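Local coordinates for protein dextranase (Pseudarthrobacter oxydans, PDB 6NZS) that hydrolyses internal alpha-1,6-glucosidic linkages of dextran as an endo-acting glycoside hydrolase of family 49, at residues A[89-93]-A[190-195]; A[120-124]-A[143-147]. All coordinates share one frame; numbering follows the deposited sequence.

From the N terminus the chain passes several strands before reaching strand 84-92, whose end at 89-93 waits about a hundred residues for its partner, 190-195; contact 1 closes that long loop. Contact 2 is a short closure lying wholly within it, in which the loop 120-124 between strands 114-117 and 125-129 packs on strand 144-150. The two do not cross, and their centres are about 15 Å apart. Strand 176-192 joins them, pairing in parallel with strand 84-92 and antiparallel with strand 144-150, and E191 forms a salt bridge with R145. Both belong to the N-terminal Ig-like domain; beyond strand 176-192 the chain continues through helix 196-202 to the parallel strands of the beta-solenoid.

Contact 1 (A[89-93]-A[190-195]); sequences SFEYA and AEPKLR
A190 enters the parallel pairing with its CB touching two rings set roughly at a right angle around it, 3.6 Å from F90 CZ and 3.8 Å from Y92 CE1, while its CA lies over the F90 face in a CH-pi contact. F90 can offer that face because its CG sits between the backbone N and the carbonyl carbon (chi1 59°). E191 supplies both central rungs: its N donates to F90 O at 3.0 Å, and its O receives Y92 N at 2.9 Å. Its carboxylate reaches beyond the pair, to a salt bridge with K359. P192 puts its CA against Y92 O, 3.4 Å away, in a CA-H...O contact. K193 N then donates to Y92 O from above the carbonyl plane (2.9 Å), ending the ladder. The K193 chain lies alongside E91, CD 4.0 Å from E91 CB, but E91 OE1 and K193 NZ stand 4.4 Å apart, beyond a salt bridge; two waters span them, and one also accepts from L194 N. E91 OE1 has H11 as a further partner. R195 lays one face of its guanidinium over A93 CB, with NH2 bonded to the carbonyl of G8. The chemistry thus changes along the strand exit, from aromatic packing around A190 to water-bridged charges at K193, where the E91 carboxylate would probably still stabilise the lysine's charge despite the intervening waters.

Contact 2 (A[120-124]-A[143-147]); sequences SYNFE and GYRFS
F123 drives its ring edge between Y144 and F146, meeting the face of each in an edge-to-face stack. F123 CZ comes 3.6 Å from Y144 CD2, towards the rim of that ring, whereas F123 CE2 stands over the middle of the F146 ring, 3.8 Å from F146 CE1; the ring planes are turned by 84° and 75° respectively. Y144 gives an edge as well as a face: its CD2 rests over the centre of the Y121 face, 3.8 Å from Y121 CE2, with the planes at 80°. At the Y121 edge, F146 CB fills in beside Y121 CD2 at 3.9 Å. F146 turns a face to F123 with its CG folded over its own main chain, flanked by N and C. Were F123 replaced by an alanine, the notch between Y144 and F146 would probably be left unfilled and both ring faces would lose their edge partner. At the polar margin, a water oxygen 2.7 Å from Y121 OH also accepts from R145 N. The four-ring aromatic cluster fixes the loop, which makes inverse gamma turns at Y121 and N122, against strand 144-150; V137 of strand 132-137 touches Y144 and F146, I135 touches F123, and beyond Y121 lie N402 and V404 of solenoid strand 398-407.

Contact 1 (A[89-93]-A[190-195])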
# COMPACT_ATOMS: atom_id res chain seq x y z
N SER A 89 -7.10 8.61 11.92
CA SER A 89 -8.33 7.85 11.68
C SER A 89 -9.44 8.35 12.60
O SER A 89 -9.21 8.77 13.73
CB SER A 89 -8.11 6.36 11.96
OG SER A 89 -7.31 5.78 10.94
N PHE A 90 -10.66 8.29 12.08
CA PHE A 90 -11.84 8.48 12.91
C PHE A 90 -12.97 7.71 12.27
O PHE A 90 -12.89 7.34 11.09
CB PHE A 90 -12.18 9.97 13.12
CG PHE A 90 -12.44 10.73 11.84
CD1 PHE A 90 -13.71 10.74 11.26
CD2 PHE A 90 -11.43 11.47 11.24
CE1 PHE A 90 -13.95 11.45 10.09
CE2 PHE A 90 -11.67 12.19 10.08
CZ PHE A 90 -12.92 12.18 9.50
N GLU A 91 -14.02 7.45 13.04
CA GLU A 91 -15.24 6.86 12.52
C GLU A 91 -16.29 7.94 12.33
O GLU A 91 -16.43 8.83 13.18
CB GLU A 91 -15.81 5.80 13.46
CG GLU A 91 -14.90 4.64 13.72
CD GLU A 91 -15.60 3.56 14.53
OE1 GLU A 91 -15.35 3.48 15.74
OE2 GLU A 91 -16.41 2.81 13.94
N TYR A 92 -17.04 7.85 11.24
CA TYR A 92 -18.11 8.82 11.00
C TYR A 92 -19.28 8.14 10.31
O TYR A 92 -19.12 7.11 9.63
CB TYR A 92 -17.61 10.08 10.27
CG TYR A 92 -17.42 9.94 8.77
CD1 TYR A 92 -16.77 8.83 8.23
CD2 TYR A 92 -17.84 10.93 7.90
CE1 TYR A 92 -16.58 8.70 6.86
CE2 TYR A 92 -17.65 10.81 6.52
CZ TYR A 92 -17.02 9.69 6.01
OH TYR A 92 -16.86 9.56 4.66
N ALA A 93 -20.48 8.69 10.52
CA ALA A 93 -21.67 8.18 9.87
C ALA A 93 -22.44 9.25 9.11
O ALA A 93 -23.47 8.94 8.50
CB ALA A 93 -22.59 7.47 10.89
N ALA A 190 -11.08 8.50 6.99
CA ALA A 190 -12.44 8.76 7.46
C ALA A 190 -13.22 7.49 7.21
O ALA A 190 -13.61 7.21 6.07
CB ALA A 190 -13.04 9.94 6.70
N GLU A 191 -13.43 6.70 8.26
CA GLU A 191 -13.92 5.35 8.11
C GLU A 191 -15.37 5.25 8.59
O GLU A 191 -15.77 5.93 9.54
CB GLU A 191 -13.06 4.38 8.93
CG GLU A 191 -11.58 4.38 8.54
CD GLU A 191 -11.38 4.06 7.08
OE1 GLU A 191 -11.60 2.90 6.73
OE2 GLU A 191 -10.97 4.95 6.29
N PRO A 192 -16.17 4.40 7.95
CA PRO A 192 -17.60 4.35 8.30
C PRO A 192 -17.82 3.75 9.69
O PRO A 192 -17.26 2.70 10.03
CB PRO A 192 -18.20 3.48 7.20
CG PRO A 192 -17.07 2.65 6.70
CD PRO A 192 -15.84 3.52 6.82
N LYS A 193 -18.67 4.41 10.47
CA LYS A 193 -19.12 3.82 11.72
C LYS A 193 -19.87 2.53 11.44
O LYS A 193 -20.64 2.43 10.48
CB LYS A 193 -20.06 4.80 12.42
CG LYS A 193 -20.37 4.42 13.85
CD LYS A 193 -19.54 5.24 14.80
CE LYS A 193 -20.08 5.12 16.21
NZ LYS A 193 -19.57 3.89 16.87
N LEU A 194 -19.63 1.52 12.27
CA LEU A 194 -20.19 0.20 12.05
C LEU A 194 -21.49 0.04 12.83
O LEU A 194 -21.53 0.31 14.03
CB LEU A 194 -19.18 -0.87 12.47
CG LEU A 194 -17.82 -0.79 11.76
CD1 LEU A 194 -16.92 -1.89 12.28
CD2 LEU A 194 -17.98 -0.90 10.25
N ARG A 195 -22.54 -0.39 12.13
CA ARG A 195 -23.85 -0.61 12.72
C ARG A 195 -24.42 -1.93 12.21
O ARG A 195 -23.95 -2.49 11.22
CB ARG A 195 -24.84 0.51 12.36
CG ARG A 195 -24.42 1.89 12.83
CD ARG A 195 -25.41 2.97 12.38
NE ARG A 195 -25.12 4.28 12.96
CZ ARG A 195 -25.70 5.41 12.58
NH1 ARG A 195 -26.62 5.39 11.61
NH2 ARG A 195 -25.37 6.56 13.15
O HOH W 1 -18.37 1.72 14.94
O HOH W 2 -17.28 2.80 17.63

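Contact 2 (A[120-124]-A[143-147])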
# COMPACT_ATOMS: atom_id res chain seq x y z
N SER A 120 -9.54 13.67 -7.62
CA SER A 120 -10.93 13.44 -8.00
C SER A 120 -11.89 13.68 -6.84
O SER A 120 -13.09 13.81 -7.09
CB SER A 120 -11.09 12.02 -8.55
OG SER A 120 -10.78 11.05 -7.56
N TYR A 121 -11.40 13.72 -5.60
CA TYR A 121 -12.24 14.05 -4.44
C TYR A 121 -12.27 15.56 -4.35
O TYR A 121 -11.46 16.19 -3.66
CB TYR A 121 -11.69 13.49 -3.14
CG TYR A 121 -11.44 12.01 -3.08
CD1 TYR A 121 -11.94 11.13 -4.04
CD2 TYR A 121 -10.70 11.47 -2.03
CE1 TYR A 121 -11.68 9.78 -3.96
CE2 TYR A 121 -10.44 10.13 -1.95
CZ TYR A 121 -10.93 9.29 -2.90
OH TYR A 121 -10.65 7.96 -2.82
N ASN A 122 -13.23 16.16 -5.04
CA ASN A 122 -13.34 17.61 -5.08
C ASN A 122 -14.06 18.13 -3.83
O ASN A 122 -15.10 18.78 -3.90
CB ASN A 122 -14.03 18.01 -6.37
CG ASN A 122 -14.06 19.50 -6.59
OD1 ASN A 122 -13.11 20.21 -6.23
ND2 ASN A 122 -15.13 20.00 -7.21
N PHE A 123 -13.49 17.81 -2.66
CA PHE A 123 -14.10 18.22 -1.40
C PHE A 123 -14.12 19.74 -1.27
O PHE A 123 -13.17 20.42 -1.66
CB PHE A 123 -13.31 17.69 -0.21
CG PHE A 123 -13.27 16.19 -0.09
CD1 PHE A 123 -14.30 15.39 -0.56
CD2 PHE A 123 -12.20 15.58 0.55
CE1 PHE A 123 -14.24 14.00 -0.41
CE2 PHE A 123 -12.14 14.22 0.70
CZ PHE A 123 -13.16 13.42 0.23
N GLU A 124 -15.20 20.26 -0.70
CA GLU A 124 -15.25 21.67 -0.33
C GLU A 124 -14.18 21.96 0.71
O GLU A 124 -13.99 21.19 1.66
CB GLU A 124 -16.63 22.00 0.25
CG GLU A 124 -16.74 23.41 0.80
CD GLU A 124 -18.18 23.85 1.02
OE1 GLU A 124 -18.38 25.02 1.42
OE2 GLU A 124 -19.11 23.02 0.81
N GLY A 143 -16.29 5.12 3.26
CA GLY A 143 -15.37 6.09 3.82
C GLY A 143 -14.46 6.65 2.72
O GLY A 143 -14.62 6.37 1.53
N TYR A 144 -13.50 7.46 3.17
CA TYR A 144 -12.51 8.05 2.27
C TYR A 144 -11.15 8.00 2.95
O TYR A 144 -11.03 8.31 4.14
CB TYR A 144 -12.83 9.52 2.00
CG TYR A 144 -14.00 9.76 1.08
CD1 TYR A 144 -15.30 9.88 1.58
CD2 TYR A 144 -13.82 9.87 -0.30
CE1 TYR A 144 -16.38 10.10 0.74
CE2 TYR A 144 -14.91 10.09 -1.15
CZ TYR A 144 -16.18 10.20 -0.62
OH TYR A 144 -17.28 10.42 -1.43
N ARG A 145 -10.12 7.61 2.19
CA ARG A 145 -8.73 7.68 2.64
C ARG A 145 -8.00 8.60 1.67
O ARG A 145 -7.98 8.34 0.46
CB ARG A 145 -8.11 6.28 2.64
CG ARG A 145 -8.71 5.34 3.72
CD ARG A 145 -9.03 3.93 3.20
NE ARG A 145 -10.05 3.96 2.14
CZ ARG A 145 -11.36 4.09 2.36
NH1 ARG A 145 -11.84 4.21 3.59
NH2 ARG A 145 -12.19 4.11 1.32
N PHE A 146 -7.42 9.68 2.18
CA PHE A 146 -6.88 10.70 1.29
C PHE A 146 -5.74 11.46 1.95
O PHE A 146 -5.57 11.42 3.18
CB PHE A 146 -7.98 11.66 0.80
CG PHE A 146 -8.69 12.41 1.90
CD1 PHE A 146 -9.72 11.82 2.61
CD2 PHE A 146 -8.34 13.72 2.20
CE1 PHE A 146 -10.37 12.52 3.61
CE2 PHE A 146 -8.97 14.43 3.19
CZ PHE A 146 -10.00 13.83 3.90
N SER A 147 -4.99 12.17 1.12
CA SER A 147 -3.82 12.94 1.52
C SER A 147 -4.15 14.43 1.51
O SER A 147 -4.80 14.92 0.58
CB SER A 147 -2.69 12.66 0.52
OG SER A 147 -1.59 13.51 0.75
O HOH W 3 -10.73 6.56 -0.52